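Local coordinates for protein tRNA-5-methyluridine(54) 2-sulfurtransferase (Pyrococcus horikoshii, PDB 3VRH) that catalyses the ATP-dependent 2-thiolation of 5-methyluridine at position 54 in the T loop of tRNAs, a modification that stabilises tRNA at high temperature, at residues Ser162-Asn167 with Phe247-Gly252; Ile38-Leu43 with Leu196-Glu201; Gln97-Gly102 with Thr303-Phe308. All blocks are in the same frame, centred on the assembly; numbering follows the deposited sequence.

Contact 1: Ser162-Asn167 with Phe247-Gly252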
loop_
_atom_site.group_PDB
_atom_site.type_symbol
_atom_site.label_atom_id
_atom_site.label_comp_id
_atom_site.label_asym_id
_atom_site.label_seq_id
_atom_site.Cartn_x
_atom_site.Cartn_y
_atom_site.Cartn_z
ATOM N N SER A 162 -2.403 -6.867 -6.093
ATOM C CA SER A 162 -2.861 -5.636 -6.734
ATOM C C SER A 162 -4.199 -5.128 -6.184
ATOM O O SER A 162 -4.381 -3.927 -6.001
ATOM C CB SER A 162 -2.952 -5.822 -8.250
ATOM O OG SER A 162 -4.006 -6.692 -8.570
ATOM N N PHE A 163 -5.127 -6.048 -5.934
ATOM C CA PHE A 163 -6.392 -5.723 -5.286
ATOM C C PHE A 163 -6.112 -5.151 -3.908
ATOM O O PHE A 163 -6.693 -4.137 -3.533
ATOM C CB PHE A 163 -7.313 -6.964 -5.242
ATOM C CG PHE A 163 -8.238 -7.039 -4.027
ATOM C CD1 PHE A 163 -9.580 -6.671 -4.129
ATOM C CD2 PHE A 163 -7.780 -7.538 -2.802
ATOM C CE1 PHE A 163 -10.435 -6.762 -3.014
ATOM C CE2 PHE A 163 -8.616 -7.611 -1.687
ATOM C CZ PHE A 163 -9.944 -7.226 -1.794
ATOM N N LEU A 164 -5.218 -5.802 -3.158
ATOM C CA LEU A 164 -4.809 -5.287 -1.848
ATOM C C LEU A 164 -4.213 -3.871 -1.920
ATOM O O LEU A 164 -4.609 -3.011 -1.171
ATOM C CB LEU A 164 -3.822 -6.210 -1.143
ATOM C CG LEU A 164 -4.404 -7.452 -0.467
ATOM C CD1 LEU A 164 -3.291 -8.313 0.123
ATOM C CD2 LEU A 164 -5.410 -7.056 0.600
ATOM N N LEU A 165 -3.263 -3.650 -2.817
ATOM C CA LEU A 165 -2.602 -2.346 -2.925
ATOM C C LEU A 165 -3.608 -1.265 -3.320
ATOM O O LEU A 165 -3.639 -0.180 -2.750
ATOM C CB LEU A 165 -1.470 -2.412 -3.951
ATOM C CG LEU A 165 -0.706 -1.107 -4.151
ATOM C CD1 LEU A 165 -0.088 -0.660 -2.818
ATOM C CD2 LEU A 165 0.358 -1.260 -5.223
ATOM N N ASN A 166 -4.459 -1.596 -4.281
ATOM C CA ASN A 166 -5.490 -0.682 -4.733
ATOM C C ASN A 166 -6.401 -0.277 -3.591
ATOM O O ASN A 166 -6.604 0.912 -3.332
ATOM C CB ASN A 166 -6.295 -1.323 -5.859
ATOM C CG ASN A 166 -7.415 -0.445 -6.343
ATOM O OD1 ASN A 166 -7.211 0.440 -7.180
ATOM N ND2 ASN A 166 -8.615 -0.674 -5.814
ATOM N N ASN A 167 -6.928 -1.261 -2.881
ATOM C CA ASN A 167 -7.869 -0.960 -1.812
ATOM C C ASN A 167 -7.243 -0.231 -0.623
ATOM O O ASN A 167 -7.935 0.470 0.099
ATOM C CB ASN A 167 -8.616 -2.216 -1.368
ATOM C CG ASN A 167 -9.676 -2.641 -2.373
ATOM O OD1 ASN A 167 -10.529 -1.852 -2.767
ATOM N ND2 ASN A 167 -9.606 -3.878 -2.808
ATOM N N PHE A 247 4.710 -11.766 -2.186
ATOM C CA PHE A 247 4.326 -12.846 -1.300
ATOM C C PHE A 247 4.275 -12.324 0.135
ATOM O O PHE A 247 3.328 -12.591 0.889
ATOM C CB PHE A 247 5.341 -13.987 -1.407
ATOM C CG PHE A 247 5.030 -15.159 -0.511
ATOM C CD1 PHE A 247 5.502 -15.202 0.794
ATOM C CD2 PHE A 247 4.240 -16.213 -0.970
ATOM C CE1 PHE A 247 5.203 -16.272 1.625
ATOM C CE2 PHE A 247 3.945 -17.294 -0.138
ATOM C CZ PHE A 247 4.431 -17.319 1.159
ATOM N N ASN A 248 5.319 -11.593 0.511
ATOM C CA ASN A 248 5.453 -11.038 1.853
ATOM C C ASN A 248 4.276 -10.123 2.201
ATOM O O ASN A 248 3.717 -10.196 3.290
ATOM C CB ASN A 248 6.800 -10.309 1.965
ATOM C CG ASN A 248 7.052 -9.743 3.343
ATOM O OD1 ASN A 248 7.032 -10.461 4.342
ATOM N ND2 ASN A 248 7.305 -8.447 3.402
ATOM N N PHE A 249 3.894 -9.285 1.241
ATOM C CA PHE A 249 2.730 -8.408 1.374
ATOM C C PHE A 249 1.448 -9.177 1.678
ATOM O O PHE A 249 0.694 -8.815 2.598
ATOM C CB PHE A 249 2.568 -7.613 0.074
ATOM C CG PHE A 249 1.502 -6.559 0.120
ATOM C CD1 PHE A 249 1.310 -5.783 1.268
ATOM C CD2 PHE A 249 0.711 -6.304 -1.008
ATOM C CE1 PHE A 249 0.353 -4.795 1.291
ATOM C CE2 PHE A 249 -0.271 -5.302 -0.982
ATOM C CZ PHE A 249 -0.436 -4.548 0.168
ATOM N N VAL A 250 1.187 -10.240 0.911
ATOM C CA VAL A 250 -0.062 -10.987 1.083
ATOM C C VAL A 250 -0.053 -11.760 2.395
ATOM O O VAL A 250 -1.055 -11.817 3.094
ATOM C CB VAL A 250 -0.329 -11.942 -0.098
ATOM C CG1 VAL A 250 -1.464 -12.907 0.229
ATOM C CG2 VAL A 250 -0.631 -11.143 -1.370
ATOM N N ARG A 251 1.090 -12.353 2.720
ATOM C CA ARG A 251 1.252 -13.085 3.974
ATOM C C ARG A 251 0.989 -12.152 5.146
ATOM O O ARG A 251 0.209 -12.470 6.052
ATOM C CB ARG A 251 2.662 -13.676 4.048
ATOM C CG ARG A 251 3.047 -14.328 5.383
ATOM C CD ARG A 251 4.549 -14.727 5.380
ATOM N NE ARG A 251 4.978 -15.300 6.650
ATOM C CZ ARG A 251 6.250 -15.488 7.012
ATOM N NH1 ARG A 251 6.526 -16.019 8.203
ATOM N NH2 ARG A 251 7.250 -15.139 6.203
ATOM N N GLY A 252 1.601 -10.975 5.109
ATOM C CA GLY A 252 1.371 -10.013 6.166
ATOM C C GLY A 252 -0.104 -9.673 6.248
ATOM O O GLY A 252 -0.663 -9.570 7.327
#
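Phe249 sets the CE2 corner of its ring against Leu164, with CE2 3.7 Å from Leu164 CB. The approach to that carbon is oblique. The neighbouring Leu165 N lies at the ring edge, near its plane, 3.9 Å from Phe249 CE2. The ring reaches this far because CG stands anti to the backbone N of Phe249 (chi1 -174°), which sends it out from helix 245-256 toward the partner helix. The next residue, Val250, makes the second, looser touch. Its CG2 faces Leu164 CD1 at 4.2 Å, and the two side chains run at about a right angle to each other. Together these touches bridge two local helix axes that stay 10.7 Å apart at closest approach and cross at 68°, with Leu164 and Val250 the nearest pair by CA position.

The seam is also part of the dimer. Trp171 of the second subunit sets its ring nearly parallel to that of Phe249, and Leu165 packs on Leu165 of that subunit. Met231 of helix 228-241 adds a further neighbour to Leu165. All four touching residues are buried and every side-chain touch joins carbon to carbon, which implies that apolar burial and fit, rather than polar bonding, hold these two helices together.

Contact 2: Ile38-Leu43 with Leu196-Glu201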
loop_
_atom_site.group_PDB
_atom_site.type_symbol
_atom_site.label_atom_id
_atom_site.label_comp_id
_atom_site.label_asym_id
_atom_site.label_seq_id
_atom_site.Cartn_x
_atom_site.Cartn_y
_atom_site.Cartn_z
ATOM N N ILE A 38 -5.349 -25.788 -1.892
ATOM C CA ILE A 38 -6.666 -26.286 -1.539
ATOM C C ILE A 38 -6.637 -26.960 -0.160
ATOM O O ILE A 38 -7.499 -26.720 0.681
ATOM C CB ILE A 38 -7.170 -27.276 -2.596
ATOM C CG1 ILE A 38 -7.337 -26.562 -3.941
ATOM C CG2 ILE A 38 -8.476 -27.933 -2.139
ATOM C CD1 ILE A 38 -7.548 -27.515 -5.104
ATOM N N GLU A 39 -5.631 -27.798 0.052
ATOM C CA GLU A 39 -5.413 -28.477 1.327
ATOM C C GLU A 39 -5.217 -27.506 2.492
ATOM O O GLU A 39 -5.923 -27.577 3.495
ATOM C CB GLU A 39 -4.174 -29.357 1.207
ATOM C CG GLU A 39 -3.981 -30.355 2.316
ATOM C CD GLU A 39 -3.057 -31.485 1.886
ATOM O OE1 GLU A 39 -1.953 -31.184 1.363
ATOM O OE2 GLU A 39 -3.443 -32.667 2.045
ATOM N N ARG A 40 -4.258 -26.599 2.356
ATOM C CA ARG A 40 -3.901 -25.706 3.453
ATOM C C ARG A 40 -5.066 -24.878 3.958
ATOM O O ARG A 40 -5.208 -24.671 5.169
ATOM C CB ARG A 40 -2.801 -24.750 3.022
ATOM C CG ARG A 40 -1.501 -25.423 2.719
ATOM C CD ARG A 40 -0.661 -24.535 1.851
ATOM N NE ARG A 40 -0.376 -23.285 2.537
ATOM C CZ ARG A 40 0.773 -22.645 2.413
ATOM N NH1 ARG A 40 0.975 -21.512 3.065
ATOM N NH2 ARG A 40 1.717 -23.151 1.631
ATOM N N TYR A 41 -5.882 -24.387 3.028
ATOM C CA TYR A 41 -6.975 -23.502 3.395
ATOM C C TYR A 41 -8.313 -24.219 3.429
ATOM O O TYR A 41 -9.350 -23.585 3.624
ATOM C CB TYR A 41 -7.018 -22.278 2.471
ATOM C CG TYR A 41 -5.778 -21.423 2.591
ATOM C CD1 TYR A 41 -5.573 -20.619 3.709
ATOM C CD2 TYR A 41 -4.805 -21.432 1.604
ATOM C CE1 TYR A 41 -4.433 -19.844 3.836
ATOM C CE2 TYR A 41 -3.660 -20.650 1.718
ATOM C CZ TYR A 41 -3.478 -19.867 2.840
ATOM O OH TYR A 41 -2.345 -19.093 2.960
ATOM N N LYS A 42 -8.279 -25.539 3.259
ATOM C CA LYS A 42 -9.490 -26.370 3.276
ATOM C C LYS A 42 -10.565 -25.809 2.333
ATOM O O LYS A 42 -11.739 -25.670 2.716
ATOM C CB LYS A 42 -10.050 -26.477 4.702
ATOM C CG LYS A 42 -9.002 -26.632 5.787
ATOM C CD LYS A 42 -8.623 -28.082 5.975
ATOM C CE LYS A 42 -9.148 -28.606 7.313
ATOM N NZ LYS A 42 -9.136 -30.107 7.404
ATOM N N LEU A 43 -10.153 -25.483 1.110
ATOM C CA LEU A 43 -11.015 -24.786 0.163
ATOM C C LEU A 43 -12.090 -25.696 -0.367
ATOM O O LEU A 43 -13.241 -25.289 -0.490
ATOM C CB LEU A 43 -10.196 -24.263 -1.022
ATOM C CG LEU A 43 -9.118 -23.259 -0.632
ATOM C CD1 LEU A 43 -8.345 -22.817 -1.872
ATOM C CD2 LEU A 43 -9.765 -22.082 0.075
ATOM N N LEU A 196 -6.029 -20.694 -7.103
ATOM C CA LEU A 196 -4.786 -20.202 -7.670
ATOM C C LEU A 196 -4.152 -19.132 -6.772
ATOM O O LEU A 196 -3.264 -18.399 -7.208
ATOM C CB LEU A 196 -5.023 -19.623 -9.060
ATOM C CG LEU A 196 -5.616 -20.557 -10.117
ATOM C CD1 LEU A 196 -5.491 -19.903 -11.490
ATOM C CD2 LEU A 196 -4.953 -21.958 -10.086
ATOM N N TYR A 197 -4.604 -19.069 -5.523
ATOM C CA TYR A 197 -4.115 -18.072 -4.565
ATOM C C TYR A 197 -2.600 -17.927 -4.478
ATOM O O TYR A 197 -2.105 -16.827 -4.262
ATOM C CB TYR A 197 -4.670 -18.349 -3.160
ATOM C CG TYR A 197 -4.726 -17.121 -2.267
ATOM C CD1 TYR A 197 -5.683 -16.124 -2.480
ATOM C CD2 TYR A 197 -3.843 -16.970 -1.195
ATOM C CE1 TYR A 197 -5.740 -14.991 -1.670
ATOM C CE2 TYR A 197 -3.900 -15.852 -0.365
ATOM C CZ TYR A 197 -4.851 -14.859 -0.604
ATOM O OH TYR A 197 -4.906 -13.733 0.227
ATOM N N GLU A 198 -1.864 -19.022 -4.645
ATOM C CA GLU A 198 -0.427 -18.991 -4.367
ATOM C C GLU A 198 0.456 -19.116 -5.596
ATOM O O GLU A 198 1.696 -19.116 -5.480
ATOM C CB GLU A 198 -0.036 -20.052 -3.326
ATOM C CG GLU A 198 -0.797 -19.916 -2.012
ATOM C CD GLU A 198 -0.290 -20.874 -0.951
ATOM O OE1 GLU A 198 -0.791 -22.015 -0.889
ATOM O OE2 GLU A 198 0.619 -20.484 -0.186
ATOM N N VAL A 199 -0.164 -19.236 -6.767
ATOM C CA VAL A 199 0.604 -19.230 -8.005
ATOM C C VAL A 199 0.641 -17.799 -8.553
ATOM O O VAL A 199 -0.278 -17.012 -8.313
ATOM C CB VAL A 199 0.048 -20.206 -9.068
ATOM C CG1 VAL A 199 0.221 -21.637 -8.626
ATOM C CG2 VAL A 199 -1.425 -19.895 -9.363
ATOM N N THR A 200 1.702 -17.466 -9.277
ATOM C CA THR A 200 1.861 -16.121 -9.803
ATOM C C THR A 200 1.190 -16.018 -11.170
ATOM O O THR A 200 0.883 -17.031 -11.801
ATOM C CB THR A 200 3.346 -15.749 -9.951
ATOM O OG1 THR A 200 3.933 -16.564 -10.972
ATOM C CG2 THR A 200 4.110 -15.942 -8.619
ATOM N N GLU A 201 0.963 -14.792 -11.623
ATOM C CA GLU A 201 0.340 -14.568 -12.912
ATOM C C GLU A 201 1.232 -15.107 -14.023
ATOM O O GLU A 201 0.761 -15.669 -15.009
ATOM C CB GLU A 201 0.020 -13.084 -13.134
ATOM C CG GLU A 201 -0.704 -12.856 -14.462
ATOM C CD GLU A 201 -1.486 -11.565 -14.523
ATOM O OE1 GLU A 201 -1.357 -10.721 -13.608
ATOM O OE2 GLU A 201 -2.243 -11.399 -15.493
#
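Glu198 OE1 is approached by three groups at once: the hydroxyl of Thr37, to which it is hydrogen-bonded, the edge of the Tyr41 ring, and the Arg40 side chain. Glu198 OE1 lies 4.1 Å from Tyr41 CE2, near the plane of the Tyr41 ring, so this oxygen is at the edge of the ring, whose plane is 74° from that of the carboxylate. Arg40 NE is 3.7 Å from the same oxygen. The other oxygen takes a different position. Glu198 OE2 sits over one face of the guanidinium, offset toward its rim, with Arg40 NH2 at 3.4 Å. Carboxylate and guanidinium planes stand 86° apart, and since the oxygen is well out of the guanidinium plane, no N-H points at it: this salt bridge rests on charge alone. Arg40 gets its head group there by a bend at chi3 (61°), while Glu198 reaches across with its chain extended beyond CG.

A leucine in place of Glu198 would probably leave Thr37 OG1 without its carboxylate partner and the Arg40 charge without this counterion.

Both backbones turn at this point. Helix 23-40 ends in a Schellman motif, with Lys42 in positive phi, Leu43 N bonded to Ile38 O and Lys42 N to Glu39 O. In the other segment, Leu196 to Val199 form a type I beta turn with Glu198 as its third residue, and Thr200 follows as N-cap of helix 201-211. The arrangement is thus a capped helix end facing a beta turn on the connection from strand 191-193 to helix 201-211, in the PP-loop region of the chain.

Contact 3: Gln97-Gly102 with Thr303-Phe308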
loop_
_atom_site.group_PDB
_atom_site.type_symbol
_atom_site.label_atom_id
_atom_site.label_comp_id
_atom_site.label_asym_id
_atom_site.label_seq_id
_atom_site.Cartn_x
_atom_site.Cartn_y
_atom_site.Cartn_z
ATOM N N GLN A 97 -12.182 -23.826 -24.530
ATOM C CA GLN A 97 -11.543 -24.221 -23.279
ATOM C C GLN A 97 -12.261 -25.375 -22.570
ATOM O O GLN A 97 -11.632 -26.336 -22.147
ATOM C CB GLN A 97 -11.449 -23.019 -22.330
ATOM C CG GLN A 97 -10.442 -21.953 -22.771
ATOM C CD GLN A 97 -10.675 -20.618 -22.110
ATOM O OE1 GLN A 97 -11.536 -20.479 -21.228
ATOM N NE2 GLN A 97 -9.906 -19.611 -22.531
ATOM N N CYS A 98 -13.570 -25.266 -22.401
ATOM C CA CYS A 98 -14.314 -26.308 -21.694
ATOM C C CYS A 98 -14.353 -27.641 -22.464
ATOM O O CYS A 98 -14.377 -28.717 -21.862
ATOM C CB CYS A 98 -15.714 -25.819 -21.317
ATOM S SG CYS A 98 -15.677 -24.401 -20.111
ATOM N N LYS A 99 -14.331 -27.564 -23.790
ATOM C CA LYS A 99 -14.224 -28.764 -24.625
ATOM C C LYS A 99 -12.883 -29.443 -24.345
ATOM O O LYS A 99 -12.811 -30.648 -24.113
ATOM C CB LYS A 99 -14.314 -28.391 -26.113
ATOM C CG LYS A 99 -15.512 -28.956 -26.853
ATOM C CD LYS A 99 -16.753 -28.075 -26.715
ATOM C CE LYS A 99 -17.985 -28.737 -27.354
ATOM N NZ LYS A 99 -18.424 -29.956 -26.603
ATOM N N LEU A 100 -11.814 -28.648 -24.363
ATOM C CA LEU A 100 -10.479 -29.155 -24.057
ATOM C C LEU A 100 -10.428 -29.719 -22.635
ATOM O O LEU A 100 -9.871 -30.783 -22.401
ATOM C CB LEU A 100 -9.443 -28.042 -24.203
ATOM C CG LEU A 100 -7.996 -28.495 -24.008
ATOM C CD1 LEU A 100 -7.617 -29.456 -25.125
ATOM C CD2 LEU A 100 -7.033 -27.303 -23.960
ATOM N N ILE A 101 -11.026 -29.004 -21.691
ATOM C CA ILE A 101 -10.978 -29.410 -20.288
ATOM C C ILE A 101 -11.854 -30.626 -20.082
ATOM O O ILE A 101 -11.525 -31.514 -19.297
ATOM C CB ILE A 101 -11.480 -28.302 -19.357
ATOM C CG1 ILE A 101 -10.481 -27.145 -19.316
ATOM C CG2 ILE A 101 -11.704 -28.837 -17.944
ATOM C CD1 ILE A 101 -11.089 -25.873 -18.806
ATOM N N GLY A 102 -12.973 -30.660 -20.795
ATOM C CA GLY A 102 -13.915 -31.758 -20.649
ATOM C C GLY A 102 -14.925 -31.480 -19.549
ATOM O O GLY A 102 -15.385 -32.388 -18.866
ATOM N N THR A 303 -27.304 -28.808 -20.689
ATOM C CA THR A 303 -26.559 -27.777 -21.401
ATOM C C THR A 303 -26.988 -27.741 -22.863
ATOM O O THR A 303 -27.528 -28.723 -23.406
ATOM C CB THR A 303 -25.044 -28.051 -21.365
ATOM O OG1 THR A 303 -24.762 -29.272 -22.065
ATOM C CG2 THR A 303 -24.559 -28.183 -19.929
ATOM N N ASP A 304 -26.724 -26.610 -23.506
ATOM C CA ASP A 304 -26.957 -26.482 -24.937
ATOM C C ASP A 304 -26.201 -27.560 -25.720
ATOM O O ASP A 304 -26.692 -28.058 -26.740
ATOM C CB ASP A 304 -26.530 -25.098 -25.425
ATOM C CG ASP A 304 -27.261 -23.966 -24.710
ATOM O OD1 ASP A 304 -28.487 -24.078 -24.450
ATOM O OD2 ASP A 304 -26.593 -22.959 -24.420
ATOM N N GLU A 305 -25.015 -27.917 -25.229
ATOM C CA GLU A 305 -24.159 -28.908 -25.874
ATOM C C GLU A 305 -24.560 -30.349 -25.557
ATOM O O GLU A 305 -24.282 -31.272 -26.335
ATOM C CB GLU A 305 -22.682 -28.664 -25.529
ATOM C CG GLU A 305 -22.045 -27.504 -26.309
ATOM C CD GLU A 305 -22.048 -27.726 -27.825
ATOM O OE1 GLU A 305 -21.138 -28.421 -28.327
ATOM O OE2 GLU A 305 -22.955 -27.215 -28.518
ATOM N N GLU A 306 -25.222 -30.553 -24.425
ATOM C CA GLU A 306 -25.754 -31.878 -24.139
ATOM C C GLU A 306 -27.207 -31.816 -23.695
ATOM O O GLU A 306 -27.521 -32.074 -22.531
ATOM C CB GLU A 306 -24.882 -32.588 -23.107
ATOM C CG GLU A 306 -23.537 -32.967 -23.658
ATOM C CD GLU A 306 -22.445 -32.843 -22.631
ATOM O OE1 GLU A 306 -21.928 -31.708 -22.446
ATOM O OE2 GLU A 306 -22.117 -33.882 -22.008
ATOM N N PRO A 307 -28.104 -31.482 -24.634
ATOM C CA PRO A 307 -29.514 -31.240 -24.295
ATOM C C PRO A 307 -30.227 -32.468 -23.736
ATOM O O PRO A 307 -31.214 -32.305 -23.026
ATOM C CB PRO A 307 -30.138 -30.808 -25.634
ATOM C CG PRO A 307 -29.235 -31.368 -26.678
ATOM C CD PRO A 307 -27.843 -31.303 -26.074
ATOM N N PHE A 308 -29.736 -33.668 -24.032
ATOM C CA PHE A 308 -30.400 -34.881 -23.554
ATOM C C PHE A 308 -29.682 -35.521 -22.360
ATOM O O PHE A 308 -29.848 -36.721 -22.104
ATOM C CB PHE A 308 -30.526 -35.906 -24.686
ATOM C CG PHE A 308 -31.398 -35.447 -25.825
ATOM C CD1 PHE A 308 -32.775 -35.613 -25.769
ATOM C CD2 PHE A 308 -30.841 -34.846 -26.946
ATOM C CE1 PHE A 308 -33.586 -35.187 -26.809
ATOM C CE2 PHE A 308 -31.645 -34.416 -27.997
ATOM C CZ PHE A 308 -33.023 -34.588 -27.929
#
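Glu305 alone in Thr303-Phe308 closes on Lys99 of helix 87-101, and an ST motif begins two residues before it. Thr303 opens this turn: its OG1 accepts from Glu306 N at 2.7 Å with an N-H...O angle of 139°. A weak backbone bond from Glu306 N to Thr303 O, 3.1 Å long, closes the same turn. Thr303 also rests on His106 of strand 105-109, which ties the turn to the edge of the central sheet in this chain.

Glu305 lies within the turn, with its CB directed at the helix. Its chain bends at chi2 (-61°), and OE1 arrives 3.3 Å from Lys99 CE and 3.6 Å from Lys99 NZ. At that second distance the salt bridge is long, and the methylene CE is nearer to OE1 than the amine is. The CA atoms of Lys99 and Glu305 are 10.0 Å apart, and both side chains span the gap. The first torsion of Lys99 is unusual, between staggered positions (chi1 -116°), with bends at chi2 and chi4, and the two side chains cross at about a right angle.

Glu306 follows with its CB also turned toward the helix, yet its OE1 stays 5.7 Å from Lys99 NZ. At that separation it can probably add some negative field around the ammonium without touching it.

Both touching residues are exposed, and the two segments together bury just 73 Å². The chemistry therefore implies a single long charge interaction between two exposed side chains, one on the C-terminal tail and one on helix 87-101. It is probably weak and likely to be sensitive to ionic strength, and since Glu305 also touches a crystal neighbour, the lattice may affect its geometry.

In the fold
Along the chain the segments come in the order 38-43, 97-102, 162-167, 196-201, 247-252 and 303-308, so contact 2 crosses both others, while contact 1 falls wholly between the two halves of contact 3. Contacts 1 and 2 are neighbours, with centres about 15 Å apart, and Val250 CG1 meets Tyr197 OH at 3.5 Å. Contact 3 lies across the chain's centre from contact 1, with centres about 36 Å apart, and its centre is about 27 Å from that of contact 2. Each contact has one segment in the PP-loop region. They thus join that part to helix 245-256, to helix 23-40 and to the C-terminal tail, and contact 1 also reaches the dimer interface.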